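PDB 2O3I: DUF917 domain-containing protein from Chromobacterium violaceum, which is of unknown function but belongs to the S-Me-THD-like (DUF917) family, built from an N-terminal and a C-terminal domain. Local coordinates for residues Leu10-Gly21 / Ser109-Leu119; Trp79-Ala90 / Phe157-Cys165. The protein carries 2 engineered substitutions. All blocks are in the same frame, centred on the assembly; numbering follows the deposited sequence.

Interaction 1: residues Leu10-Gly21 / Ser109-Leu119; sequences LEPLLQGACFFG and SGALGFVVASL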
ATOM      1  N   LEU A  10      21.205   9.823 -26.107  1.00 26.37           N
ATOM      2  CA  LEU A  10      19.910   9.548 -25.501  1.00 28.18           C
ATOM      3  C   LEU A  10      18.738   9.632 -26.475  1.00 27.64           C
ATOM      4  O   LEU A  10      17.767   8.887 -26.345  1.00 25.82           O
ATOM      5  CB  LEU A  10      19.667  10.491 -24.313  1.00 28.01           C
ATOM      6  CG  LEU A  10      20.700  10.422 -23.182  1.00 29.75           C
ATOM      7  CD1 LEU A  10      20.293  11.357 -22.074  1.00 28.57           C
ATOM      8  CD2 LEU A  10      20.809   8.987 -22.652  1.00 32.25           C
ATOM      9  N   GLU A  11      18.829  10.529 -27.452  1.00 27.93           N
ATOM     10  CA  GLU A  11      17.750  10.690 -28.424  1.00 28.94           C
ATOM     11  C   GLU A  11      17.595   9.452 -29.301  1.00 28.96           C
ATOM     12  O   GLU A  11      16.486   8.943 -29.470  1.00 30.03           O
ATOM     13  CB  GLU A  11      17.983  11.937 -29.286  1.00 28.64           C
ATOM     14  CG  GLU A  11      17.055  12.060 -30.487  1.00 29.75           C
ATOM     15  CD  GLU A  11      15.573  12.152 -30.118  1.00 29.72           C
ATOM     16  OE1 GLU A  11      14.735  12.094 -31.041  1.00 30.50           O
ATOM     17  OE2 GLU A  11      15.239  12.287 -28.924  1.00 29.84           O
ATOM     18  N   PRO A  12      18.699   8.951 -29.881  1.00 27.71           N
ATOM     19  CA  PRO A  12      18.529   7.756 -30.716  1.00 26.41           C
ATOM     20  C   PRO A  12      18.188   6.526 -29.876  1.00 26.61           C
ATOM     21  O   PRO A  12      17.479   5.622 -30.327  1.00 27.15           O
ATOM     22  CB  PRO A  12      19.883   7.626 -31.419  1.00 24.72           C
ATOM     23  CG  PRO A  12      20.838   8.266 -30.467  1.00 24.90           C
ATOM     24  CD  PRO A  12      20.067   9.485 -29.996  1.00 24.36           C
ATOM     25  N   LEU A  13      18.703   6.505 -28.654  1.00 25.75           N
ATOM     26  CA  LEU A  13      18.481   5.402 -27.728  1.00 25.58           C
ATOM     27  C   LEU A  13      17.006   5.250 -27.380  1.00 24.54           C
ATOM     28  O   LEU A  13      16.468   4.147 -27.361  1.00 24.30           O
ATOM     29  CB  LEU A  13      19.287   5.637 -26.443  1.00 23.80           C
ATOM     30  CG  LEU A  13      19.095   4.648 -25.289  1.00 25.12           C
ATOM     31  CD1 LEU A  13      19.388   3.223 -25.744  1.00 24.18           C
ATOM     32  CD2 LEU A  13      20.008   5.046 -24.146  1.00 22.95           C
ATOM     33  N   LEU A  14      16.354   6.366 -27.091  1.00 25.33           N
ATOM     34  CA  LEU A  14      14.953   6.316 -26.733  1.00 26.30           C
ATOM     35  C   LEU A  14      14.104   5.964 -27.947  1.00 25.29           C
ATOM     36  O   LEU A  14      13.095   5.279 -27.814  1.00 27.13           O
ATOM     37  CB  LEU A  14      14.520   7.646 -26.106  1.00 25.87           C
ATOM     38  CG  LEU A  14      14.630   8.947 -26.895  1.00 27.27           C
ATOM     39  CD1 LEU A  14      13.323   9.204 -27.655  1.00 23.45           C
ATOM     40  CD2 LEU A  14      14.910  10.092 -25.910  1.00 27.95           C
ATOM     41  N   GLN A  15      14.528   6.411 -29.128  1.00 23.93           N
ATOM     42  CA  GLN A  15      13.799   6.123 -30.362  1.00 24.81           C
ATOM     43  C   GLN A  15      13.776   4.625 -30.624  1.00 23.12           C
ATOM     44  O   GLN A  15      12.717   4.038 -30.869  1.00 19.25           O
ATOM     45  CB  GLN A  15      14.453   6.809 -31.561  1.00 27.43           C
ATOM     46  CG  GLN A  15      14.345   8.323 -31.582  1.00 32.95           C
ATOM     47  CD  GLN A  15      13.713   8.838 -32.863  1.00 35.12           C
ATOM     48  OE1 GLN A  15      13.946   9.976 -33.269  1.00 37.48           O
ATOM     49  NE2 GLN A  15      12.895   8.004 -33.497  1.00 35.04           N
ATOM     50  N   GLY A  16      14.961   4.019 -30.573  1.00 22.25           N
ATOM     51  CA  GLY A  16      15.082   2.595 -30.810  1.00 21.05           C
ATOM     52  C   GLY A  16      14.343   1.802 -29.754  1.00 21.28           C
ATOM     53  O   GLY A  16      13.648   0.839 -30.074  1.00 20.88           O
ATOM     54  N   ALA A  17      14.488   2.220 -28.499  1.00 19.67           N
ATOM     55  CA  ALA A  17      13.843   1.550 -27.370  1.00 20.34           C
ATOM     56  C   ALA A  17      12.326   1.624 -27.476  1.00 19.79           C
ATOM     57  O   ALA A  17      11.627   0.703 -27.047  1.00 18.23           O
ATOM     58  CB  ALA A  17      14.312   2.167 -26.039  1.00 16.81           C
ATOM     59  N   CYS A  18      11.831   2.727 -28.035  1.00 20.20           N
ATOM     60  CA  CYS A  18      10.396   2.921 -28.217  1.00 21.75           C
ATOM     61  C   CYS A  18       9.879   1.848 -29.177  1.00 23.33           C
ATOM     62  O   CYS A  18       8.849   1.220 -28.921  1.00 25.39           O
ATOM     63  CB  CYS A  18      10.115   4.321 -28.784  1.00 21.62           C
ATOM     64  SG  CYS A  18       8.351   4.679 -29.140  1.00 23.55           S
ATOM     65  N   PHE A  19      10.594   1.636 -30.278  1.00 21.50           N
ATOM     66  CA  PHE A  19      10.187   0.624 -31.239  1.00 23.01           C
ATOM     67  C   PHE A  19      10.245  -0.774 -30.610  1.00 23.99           C
ATOM     68  O   PHE A  19       9.396  -1.616 -30.888  1.00 25.08           O
ATOM     69  CB  PHE A  19      11.071   0.673 -32.493  1.00 23.26           C
ATOM     70  CG  PHE A  19      10.638  -0.285 -33.571  1.00 25.01           C
ATOM     71  CD1 PHE A  19       9.503  -0.025 -34.333  1.00 23.83           C
ATOM     72  CD2 PHE A  19      11.330  -1.478 -33.782  1.00 23.64           C
ATOM     73  CE1 PHE A  19       9.059  -0.943 -35.285  1.00 23.86           C
ATOM     74  CE2 PHE A  19      10.893  -2.398 -34.729  1.00 23.14           C
ATOM     75  CZ  PHE A  19       9.755  -2.133 -35.480  1.00 24.77           C
ATOM     76  N   PHE A  20      11.238  -1.025 -29.759  1.00 23.36           N
ATOM     77  CA  PHE A  20      11.349  -2.332 -29.111  1.00 23.92           C
ATOM     78  C   PHE A  20      10.438  -2.417 -27.880  1.00 23.35           C
ATOM     79  O   PHE A  20      10.421  -3.433 -27.181  1.00 26.29           O
ATOM     80  CB  PHE A  20      12.807  -2.623 -28.691  1.00 23.00           C
ATOM     81  CG  PHE A  20      13.733  -2.916 -29.852  1.00 22.61           C
ATOM     82  CD1 PHE A  20      13.487  -3.990 -30.701  1.00 20.72           C
ATOM     83  CD2 PHE A  20      14.842  -2.106 -30.104  1.00 21.80           C
ATOM     84  CE1 PHE A  20      14.325  -4.255 -31.790  1.00 21.18           C
ATOM     85  CE2 PHE A  20      15.685  -2.362 -31.188  1.00 23.51           C
ATOM     86  CZ  PHE A  20      15.423  -3.442 -32.035  1.00 21.65           C
ATOM     87  N   GLY A  21       9.677  -1.357 -27.627  1.00 19.67           N
ATOM     88  CA  GLY A  21       8.791  -1.346 -26.477  1.00 21.17           C
ATOM     89  C   GLY A  21       7.423  -1.976 -26.698  1.00 21.74           C
ATOM     90  O   GLY A  21       6.609  -2.038 -25.773  1.00 21.34           O
ATOM     91  N   SER A 109      12.426  -2.909 -22.059  1.00 24.92           N
ATOM     92  CA  SER A 109      12.839  -2.090 -23.197  1.00 24.44           C
ATOM     93  C   SER A 109      11.762  -1.061 -23.498  1.00 22.83           C
ATOM     94  O   SER A 109      10.606  -1.413 -23.715  1.00 23.58           O
ATOM     95  CB  SER A 109      13.057  -2.948 -24.445  1.00 23.81           C
ATOM     96  OG  SER A 109      14.299  -3.619 -24.399  1.00 23.81           O
ATOM     97  N   GLY A 110      12.148   0.209 -23.518  1.00 22.22           N
ATOM     98  CA  GLY A 110      11.194   1.264 -23.800  1.00 20.48           C
ATOM     99  C   GLY A 110      11.857   2.615 -23.701  1.00 20.04           C
ATOM    100  O   GLY A 110      12.925   2.743 -23.110  1.00 22.31           O
ATOM    101  N   ALA A 111      11.217   3.631 -24.264  1.00 21.07           N
ATOM    102  CA  ALA A 111      11.765   4.984 -24.256  1.00 22.75           C
ATOM    103  C   ALA A 111      12.266   5.485 -22.906  1.00 23.53           C
ATOM    104  O   ALA A 111      13.333   6.092 -22.838  1.00 26.51           O
ATOM    105  CB  ALA A 111      10.744   5.963 -24.823  1.00 22.23           C
ATOM    106  N   LEU A 112      11.514   5.235 -21.839  1.00 24.18           N
ATOM    107  CA  LEU A 112      11.893   5.695 -20.499  1.00 25.09           C
ATOM    108  C   LEU A 112      12.913   4.822 -19.782  1.00 26.29           C
ATOM    109  O   LEU A 112      13.859   5.324 -19.165  1.00 24.44           O
ATOM    110  CB  LEU A 112      10.668   5.775 -19.598  1.00 27.81           C
ATOM    111  CG  LEU A 112       9.948   7.098 -19.382  1.00 33.65           C
ATOM    112  CD1 LEU A 112       8.900   6.856 -18.296  1.00 32.02           C
ATOM    113  CD2 LEU A 112      10.929   8.206 -18.958  1.00 32.24           C
ATOM    114  N   GLY A 113      12.678   3.517 -19.850  1.00 24.93           N
ATOM    115  CA  GLY A 113      13.523   2.537 -19.198  1.00 25.00           C
ATOM    116  C   GLY A 113      15.019   2.739 -19.222  1.00 24.63           C
ATOM    117  O   GLY A 113      15.647   2.870 -18.168  1.00 24.79           O
ATOM    118  N   PHE A 114      15.600   2.753 -20.414  1.00 24.42           N
ATOM    119  CA  PHE A 114      17.034   2.913 -20.519  1.00 25.72           C
ATOM    120  C   PHE A 114      17.470   4.319 -20.101  1.00 26.03           C
ATOM    121  O   PHE A 114      18.492   4.479 -19.437  1.00 27.01           O
ATOM    122  CB  PHE A 114      17.495   2.577 -21.947  1.00 27.40           C
ATOM    123  CG  PHE A 114      17.300   1.128 -22.325  1.00 24.72           C
ATOM    124  CD1 PHE A 114      17.930   0.114 -21.608  1.00 27.14           C
ATOM    125  CD2 PHE A 114      16.482   0.773 -23.395  1.00 28.47           C
ATOM    126  CE1 PHE A 114      17.746  -1.240 -21.950  1.00 26.57           C
ATOM    127  CE2 PHE A 114      16.289  -0.575 -23.749  1.00 28.24           C
ATOM    128  CZ  PHE A 114      16.922  -1.580 -23.023  1.00 28.50           C
ATOM    129  N   VAL A 115      16.681   5.326 -20.463  1.00 25.32           N
ATOM    130  CA  VAL A 115      16.990   6.714 -20.127  1.00 23.32           C
ATOM    131  C   VAL A 115      17.086   6.902 -18.612  1.00 23.33           C
ATOM    132  O   VAL A 115      18.095   7.394 -18.104  1.00 20.59           O
ATOM    133  CB  VAL A 115      15.912   7.672 -20.711  1.00 25.39           C
ATOM    134  CG1 VAL A 115      16.210   9.120 -20.325  1.00 23.90           C
ATOM    135  CG2 VAL A 115      15.874   7.536 -22.228  1.00 25.04           C
ATOM    136  N   VAL A 116      16.042   6.493 -17.894  1.00 22.63           N
ATOM    137  CA  VAL A 116      16.023   6.614 -16.443  1.00 20.66           C
ATOM    138  C   VAL A 116      17.238   5.909 -15.824  1.00 20.08           C
ATOM    139  O   VAL A 116      17.972   6.497 -15.035  1.00 19.24           O
ATOM    140  CB  VAL A 116      14.691   6.037 -15.857  1.00 23.47           C
ATOM    141  CG1 VAL A 116      14.776   5.901 -14.332  1.00 19.55           C
ATOM    142  CG2 VAL A 116      13.519   6.963 -16.223  1.00 19.63           C
ATOM    143  N   ALA A 117      17.458   4.654 -16.192  1.00 18.75           N
ATOM    144  CA  ALA A 117      18.591   3.911 -15.659  1.00 19.66           C
ATOM    145  C   ALA A 117      19.899   4.648 -15.932  1.00 21.65           C
ATOM    146  O   ALA A 117      20.766   4.738 -15.057  1.00 23.12           O
ATOM    147  CB  ALA A 117      18.644   2.508 -16.270  1.00 16.74           C
ATOM    148  N   SER A 118      20.040   5.167 -17.149  1.00 20.04           N
ATOM    149  CA  SER A 118      21.244   5.884 -17.525  1.00 20.90           C
ATOM    150  C   SER A 118      21.462   7.136 -16.672  1.00 20.71           C
ATOM    151  O   SER A 118      22.562   7.393 -16.186  1.00 21.03           O
ATOM    152  CB  SER A 118      21.177   6.264 -19.004  1.00 21.62           C
ATOM    153  OG  SER A 118      21.196   5.108 -19.828  1.00 24.80           O
ATOM    154  N   LEU A 119      20.407   7.916 -16.495  1.00 19.34           N
ATOM    155  CA  LEU A 119      20.505   9.131 -15.718  1.00 19.75           C
ATOM    156  C   LEU A 119      20.835   8.832 -14.260  1.00 19.76           C
ATOM    157  O   LEU A 119      21.618   9.557 -13.637  1.00 19.19           O
ATOM    158  CB  LEU A 119      19.201   9.931 -15.827  1.00 17.65           C
ATOM    159  CG  LEU A 119      18.856  10.433 -17.236  1.00 19.10           C
ATOM    160  CD1 LEU A 119      17.559  11.234 -17.193  1.00 15.48           C
ATOM    161  CD2 LEU A 119      20.005  11.283 -17.782  1.00 16.45           C
TER
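Ala-17 and Phe-114 meet with the methyl set against the rim of the ring: Ala-17 CB lies in the ring plane at its edge, 3.7 Å from Phe-114 CD2. The same methyl group touches the peptide before the second helix, with Ala-17 CB 3.3 Å from Gly-110 O, so one small side chain fills the corner between ring and backbone. Phe-114 has its CG anti to the carbonyl carbon (chi1 -66°), which swings the ring back toward the start of its helix, so that its CD2 edge meets Ala-17. One turn earlier in helix 10-19, Leu-13 crosses Phe-114 at about a right angle, its CD2 branch 4.2 Å from Phe-114 CB. Leu-14 works through its CB, which rests on Val-115 CG2 and also lies against the carbonyl of Ala-111. Farther along, Leu-10 CD1 meets Leu-119 CD2 at 4.3 Å.

The helices run roughly antiparallel, at 142°, and their axes come within 8.2 Å at their closest, an approach that small residues such as Ala-17 and Ala-111 permit. Toward the C-terminal end of helix 10-19 the backbones themselves touch: Gly-110 CA lies 3.3 Å from Ala-17 O and Gly-21 CA 3.3 Å from Ser-109 O, both CA-H...O contacts. Ser-109 turns its hydroxyl to Asp-132, while Ser-118 OG bonds back to Phe-114 O at 2.8 Å, meeting it from the face opposite Ser-118 N. No conventional hydrogen bond joins the two segments; cohesion across this buried interface rests on apolar fit and weak CA-H...O contacts.

Interaction 2: residues Trp79-Ala90 / Phe157-Cys165; sequences WPNGPVEAALAA and FLAGESGLC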
ATOM      1  N   TRP A  79      13.840  16.171 -13.953  1.00 36.37           N
ATOM      2  CA  TRP A  79      14.980  15.439 -13.399  1.00 35.75           C
ATOM      3  C   TRP A  79      14.436  14.182 -12.714  1.00 33.07           C
ATOM      4  O   TRP A  79      13.351  14.203 -12.145  1.00 33.01           O
ATOM      5  CB  TRP A  79      15.745  16.308 -12.394  1.00 37.15           C
ATOM      6  CG  TRP A  79      15.960  17.717 -12.878  1.00 41.10           C
ATOM      7  CD1 TRP A  79      15.048  18.736 -12.873  1.00 41.96           C
ATOM      8  CD2 TRP A  79      17.146  18.246 -13.477  1.00 42.37           C
ATOM      9  NE1 TRP A  79      15.591  19.865 -13.432  1.00 43.51           N
ATOM     10  CE2 TRP A  79      16.878  19.594 -13.813  1.00 43.51           C
ATOM     11  CE3 TRP A  79      18.408  17.713 -13.764  1.00 42.65           C
ATOM     12  CZ2 TRP A  79      17.826  20.418 -14.421  1.00 43.01           C
ATOM     13  CZ3 TRP A  79      19.352  18.531 -14.370  1.00 44.09           C
ATOM     14  CH2 TRP A  79      19.054  19.870 -14.693  1.00 45.86           C
ATOM     15  N   PRO A  80      15.179  13.068 -12.769  1.00 30.76           N
ATOM     16  CA  PRO A  80      14.717  11.826 -12.143  1.00 29.44           C
ATOM     17  C   PRO A  80      14.972  11.729 -10.640  1.00 28.31           C
ATOM     18  O   PRO A  80      15.627  10.796 -10.176  1.00 25.24           O
ATOM     19  CB  PRO A  80      15.480  10.764 -12.920  1.00 29.96           C
ATOM     20  CG  PRO A  80      16.802  11.426 -13.125  1.00 29.07           C
ATOM     21  CD  PRO A  80      16.425  12.845 -13.525  1.00 30.16           C
ATOM     22  N   ASN A  81      14.453  12.688  -9.880  1.00 27.28           N
ATOM     23  CA  ASN A  81      14.652  12.680  -8.434  1.00 28.62           C
ATOM     24  C   ASN A  81      14.139  11.403  -7.774  1.00 27.12           C
ATOM     25  O   ASN A  81      14.818  10.823  -6.927  1.00 28.88           O
ATOM     26  CB  ASN A  81      13.985  13.900  -7.789  1.00 28.95           C
ATOM     27  CG  ASN A  81      14.752  15.185  -8.037  1.00 31.24           C
ATOM     28  OD1 ASN A  81      15.820  15.171  -8.652  1.00 31.35           O
ATOM     29  ND2 ASN A  81      14.215  16.302  -7.554  1.00 31.02           N
ATOM     30  N   GLY A  82      12.946  10.967  -8.162  1.00 24.41           N
ATOM     31  CA  GLY A  82      12.382   9.757  -7.582  1.00 25.36           C
ATOM     32  C   GLY A  82      13.272   8.533  -7.742  1.00 23.52           C
ATOM     33  O   GLY A  82      13.641   7.909  -6.747  1.00 22.19           O
ATOM     34  N   PRO A  83      13.618   8.153  -8.984  1.00 23.09           N
ATOM     35  CA  PRO A  83      14.477   6.988  -9.218  1.00 24.19           C
ATOM     36  C   PRO A  83      15.838   7.123  -8.531  1.00 24.15           C
ATOM     37  O   PRO A  83      16.359   6.161  -7.969  1.00 24.66           O
ATOM     38  CB  PRO A  83      14.592   6.948 -10.742  1.00 24.81           C
ATOM     39  CG  PRO A  83      13.250   7.440 -11.177  1.00 23.65           C
ATOM     40  CD  PRO A  83      13.025   8.625 -10.249  1.00 22.15           C
ATOM     41  N   VAL A  84      16.415   8.316  -8.586  1.00 25.04           N
ATOM     42  CA  VAL A  84      17.705   8.552  -7.947  1.00 25.32           C
ATOM     43  C   VAL A  84      17.576   8.291  -6.443  1.00 26.37           C
ATOM     44  O   VAL A  84      18.410   7.609  -5.832  1.00 25.45           O
ATOM     45  CB  VAL A  84      18.180  10.007  -8.182  1.00 23.06           C
ATOM     46  CG1 VAL A  84      19.363  10.321  -7.290  1.00 24.05           C
ATOM     47  CG2 VAL A  84      18.568  10.202  -9.635  1.00 22.51           C
ATOM     48  N   GLU A  85      16.514   8.820  -5.848  1.00 27.66           N
ATOM     49  CA  GLU A  85      16.297   8.645  -4.417  1.00 30.63           C
ATOM     50  C   GLU A  85      16.022   7.179  -4.052  1.00 30.07           C
ATOM     51  O   GLU A  85      16.456   6.704  -2.999  1.00 30.42           O
ATOM     52  CB  GLU A  85      15.138   9.528  -3.952  1.00 33.94           C
ATOM     53  CG  GLU A  85      15.171   9.827  -2.470  1.00 39.97           C
ATOM     54  CD  GLU A  85      16.361  10.686  -2.084  1.00 42.56           C
ATOM     55  OE1 GLU A  85      16.997  10.392  -1.050  1.00 43.97           O
ATOM     56  OE2 GLU A  85      16.654  11.660  -2.813  1.00 45.97           O
ATOM     57  N   ALA A  86      15.307   6.464  -4.922  1.00 27.52           N
ATOM     58  CA  ALA A  86      14.993   5.049  -4.684  1.00 26.35           C
ATOM     59  C   ALA A  86      16.262   4.203  -4.761  1.00 25.11           C
ATOM     60  O   ALA A  86      16.490   3.318  -3.927  1.00 24.52           O
ATOM     61  CB  ALA A  86      13.965   4.546  -5.717  1.00 23.92           C
ATOM     62  N   ALA A  87      17.083   4.475  -5.771  1.00 23.04           N
ATOM     63  CA  ALA A  87      18.334   3.747  -5.954  1.00 22.90           C
ATOM     64  C   ALA A  87      19.284   4.024  -4.784  1.00 21.91           C
ATOM     65  O   ALA A  87      20.078   3.167  -4.405  1.00 21.90           O
ATOM     66  CB  ALA A  87      18.985   4.142  -7.291  1.00 17.75           C
ATOM     67  N   LEU A  88      19.200   5.223  -4.211  1.00 24.74           N
ATOM     68  CA  LEU A  88      20.046   5.580  -3.069  1.00 26.15           C
ATOM     69  C   LEU A  88      19.617   4.798  -1.828  1.00 25.88           C
ATOM     70  O   LEU A  88      20.439   4.425  -0.990  1.00 24.64           O
ATOM     71  CB  LEU A  88      19.960   7.081  -2.780  1.00 25.65           C
ATOM     72  CG  LEU A  88      20.950   7.955  -3.550  1.00 28.90           C
ATOM     73  CD1 LEU A  88      20.606   9.438  -3.337  1.00 26.46           C
ATOM     74  CD2 LEU A  88      22.379   7.636  -3.082  1.00 23.31           C
ATOM     75  N   ALA A  89      18.318   4.565  -1.712  1.00 25.09           N
ATOM     76  CA  ALA A  89      17.803   3.812  -0.589  1.00 25.34           C
ATOM     77  C   ALA A  89      18.352   2.388  -0.727  1.00 25.30           C
ATOM     78  O   ALA A  89      18.816   1.797   0.250  1.00 25.37           O
ATOM     79  CB  ALA A  89      16.271   3.807  -0.616  1.00 25.75           C
ATOM     80  N   ALA A  90      18.324   1.856  -1.946  1.00 23.42           N
ATOM     81  CA  ALA A  90      18.816   0.504  -2.195  1.00 26.28           C
ATOM     82  C   ALA A  90      20.318   0.416  -1.929  1.00 27.30           C
ATOM     83  O   ALA A  90      20.809  -0.585  -1.403  1.00 27.25           O
ATOM     84  CB  ALA A  90      18.504   0.083  -3.629  1.00 24.58           C
ATOM     85  N   PHE A 157      11.635  -0.101  -3.151  1.00 23.01           N
ATOM     86  CA  PHE A 157      11.674   1.287  -2.723  1.00 23.63           C
ATOM     87  C   PHE A 157      10.949   2.211  -3.699  1.00 23.79           C
ATOM     88  O   PHE A 157      11.231   2.203  -4.893  1.00 23.41           O
ATOM     89  CB  PHE A 157      13.132   1.746  -2.568  1.00 23.69           C
ATOM     90  CG  PHE A 157      13.947   0.902  -1.612  1.00 24.78           C
ATOM     91  CD1 PHE A 157      13.766   1.005  -0.231  1.00 27.16           C
ATOM     92  CD2 PHE A 157      14.878  -0.008  -2.096  1.00 24.79           C
ATOM     93  CE1 PHE A 157      14.506   0.204   0.659  1.00 27.90           C
ATOM     94  CE2 PHE A 157      15.621  -0.813  -1.223  1.00 26.42           C
ATOM     95  CZ  PHE A 157      15.433  -0.706   0.160  1.00 26.89           C
ATOM     96  N   LEU A 158       9.997   2.982  -3.180  1.00 24.51           N
ATOM     97  CA  LEU A 158       9.252   3.957  -3.970  1.00 27.35           C
ATOM     98  C   LEU A 158       9.655   5.327  -3.434  1.00 28.24           C
ATOM     99  O   LEU A 158       9.688   5.539  -2.223  1.00 28.23           O
ATOM    100  CB  LEU A 158       7.747   3.761  -3.813  1.00 27.30           C
ATOM    101  CG  LEU A 158       7.142   2.550  -4.511  1.00 28.23           C
ATOM    102  CD1 LEU A 158       5.680   2.426  -4.088  1.00 31.36           C
ATOM    103  CD2 LEU A 158       7.267   2.689  -6.024  1.00 23.25           C
ATOM    104  N   ALA A 159       9.967   6.258  -4.329  1.00 29.68           N
ATOM    105  CA  ALA A 159      10.399   7.576  -3.891  1.00 30.30           C
ATOM    106  C   ALA A 159       9.733   8.740  -4.610  1.00 30.25           C
ATOM    107  O   ALA A 159       9.375   8.640  -5.783  1.00 30.25           O
ATOM    108  CB  ALA A 159      11.908   7.678  -4.024  1.00 28.53           C
ATOM    109  N   GLY A 160       9.574   9.841  -3.877  1.00 33.60           N
ATOM    110  CA  GLY A 160       8.977  11.054  -4.417  1.00 35.52           C
ATOM    111  C   GLY A 160      10.058  11.973  -4.960  1.00 37.65           C
ATOM    112  O   GLY A 160      11.242  11.633  -4.930  1.00 37.37           O
ATOM    113  N   GLU A 161       9.664  13.146  -5.446  1.00 40.18           N
ATOM    114  CA  GLU A 161      10.615  14.098  -6.014  1.00 42.04           C
ATOM    115  C   GLU A 161      11.229  15.051  -4.989  1.00 43.26           C
ATOM    116  O   GLU A 161      12.238  15.707  -5.271  1.00 42.77           O
ATOM    117  CB  GLU A 161       9.932  14.908  -7.122  1.00 43.05           C
ATOM    118  CG  GLU A 161       9.440  14.060  -8.299  1.00 44.46           C
ATOM    119  CD  GLU A 161      10.584  13.424  -9.081  1.00 46.58           C
ATOM    120  OE1 GLU A 161      11.428  14.179  -9.619  1.00 45.79           O
ATOM    121  OE2 GLU A 161      10.638  12.175  -9.159  1.00 44.06           O
ATOM    122  N   SER A 162      10.631  15.122  -3.803  1.00 43.56           N
ATOM    123  CA  SER A 162      11.119  16.013  -2.752  1.00 44.07           C
ATOM    124  C   SER A 162      12.074  15.330  -1.774  1.00 44.12           C
ATOM    125  O   SER A 162      13.145  15.860  -1.460  1.00 45.92           O
ATOM    126  CB  SER A 162       9.937  16.608  -1.983  1.00 44.36           C
ATOM    127  OG  SER A 162       9.112  15.584  -1.450  1.00 47.97           O
ATOM    128  N   GLY A 163      11.688  14.155  -1.294  1.00 42.23           N
ATOM    129  CA  GLY A 163      12.522  13.435  -0.352  1.00 41.33           C
ATOM    130  C   GLY A 163      11.750  12.299   0.280  1.00 40.13           C
ATOM    131  O   GLY A 163      12.280  11.544   1.090  1.00 41.75           O
ATOM    132  N   LEU A 164      10.483  12.184  -0.093  1.00 39.02           N
ATOM    133  CA  LEU A 164       9.625  11.125   0.418  1.00 38.87           C
ATOM    134  C   LEU A 164      10.096   9.766  -0.124  1.00 37.98           C
ATOM    135  O   LEU A 164      10.305   9.605  -1.325  1.00 37.02           O
ATOM    136  CB  LEU A 164       8.175  11.424   0.011  1.00 39.85           C
ATOM    137  CG  LEU A 164       6.993  10.464   0.200  1.00 40.50           C
ATOM    138  CD1 LEU A 164       6.959   9.498  -0.947  1.00 42.40           C
ATOM    139  CD2 LEU A 164       7.071   9.749   1.531  1.00 41.24           C
ATOM    140  N   CYS A 165      10.300   8.809   0.779  1.00 35.92           N
ATOM    141  CA  CYS A 165      10.739   7.462   0.421  1.00 35.69           C
ATOM    142  C   CYS A 165       9.913   6.438   1.188  1.00 33.29           C
ATOM    143  O   CYS A 165       9.729   6.553   2.398  1.00 33.96           O
ATOM    144  CB  CYS A 165      12.226   7.259   0.745  1.00 35.56           C
ATOM    145  SG  CYS A 165      12.820   5.543   0.537  1.00 40.70           S
TER
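Glu-161 reaches across to the start of helix 81-90 and grips its first turn. From CB, chi1 sets CG beside the backbone N, and the bend at chi2 (-66°) then brings CD round toward the helix start, 3.5 Å from Gly-82 N. Beyond CD the carboxylate divides its work. OE2 accepts from Gly-82 N at 2.8 Å, the donor standing above the carboxylate plane, and also bonds to the hydroxyl of Tyr-67. OE1 lies against Asn-81 CB and takes only a weak bond from Asn-81 N. The negative group thus sits by N-H groups at the helix start, where the helix dipole would probably favour its charge, although Glu-161 OE1 also comes to 3.2 Å from Trp-79 O, an acceptor like itself, which would work against the gain.

Asn-81 answers from the side: its ND2 donates to Glu-161 O in the carbonyl plane, on a lone pair, at 3.1 Å. The amide and carboxylate planes are nearly parallel, 7° apart, although the two side chains cross at about a right angle. Asn-81 OD1 is held by Tyr-43.

Here a helix packs on the edge region of the eight-stranded mixed sheet, running at 145° to strand 157-159, the first arm of a beta hairpin whose turn, 160-164, leads into strand 165-171. At Cys-165 that last strand pairs antiparallel with a strand of the second subunit, carrying the sheet across the dimer interface.

Farther along, alanines from both sides take over. Ala-159 CB of the strand presses to 3.2 Å from Gly-82 O, and Ala-86 CB packs against both Ala-159 and Phe-157. Ala-89 CB lies over one face of the Phe-157 ring in a CH-pi contact, 4.0 Å from its centroid, and the same atom meets Cys-165 SG; Ala-90 CA approaches Phe-157 CE2 at 3.6 Å.

Overall arrangement
Starting from the N terminus, the chain passes through helix 10-19, where interaction 1 opens, then strands 49-52 and 61-69, before reaching 79-90, at the start of helix 81-96, where interaction 2 opens. It continues through strand 101-105 into helix 111-124, where interaction 1 closes its loop of 87 residues, and only at 157-165 does interaction 2 close its own, of 66. The two contacts therefore cross rather than nest. Their centres lie about 20 Å apart, yet they touch directly: Val-116 CG1 is 3.7 Å from Pro-83 CB, and Leu-119 packs on Pro-80. Helix 111-124 thereby links the N-terminal helix to helix 81-96, and through it to the sheet margin at the subunit interface.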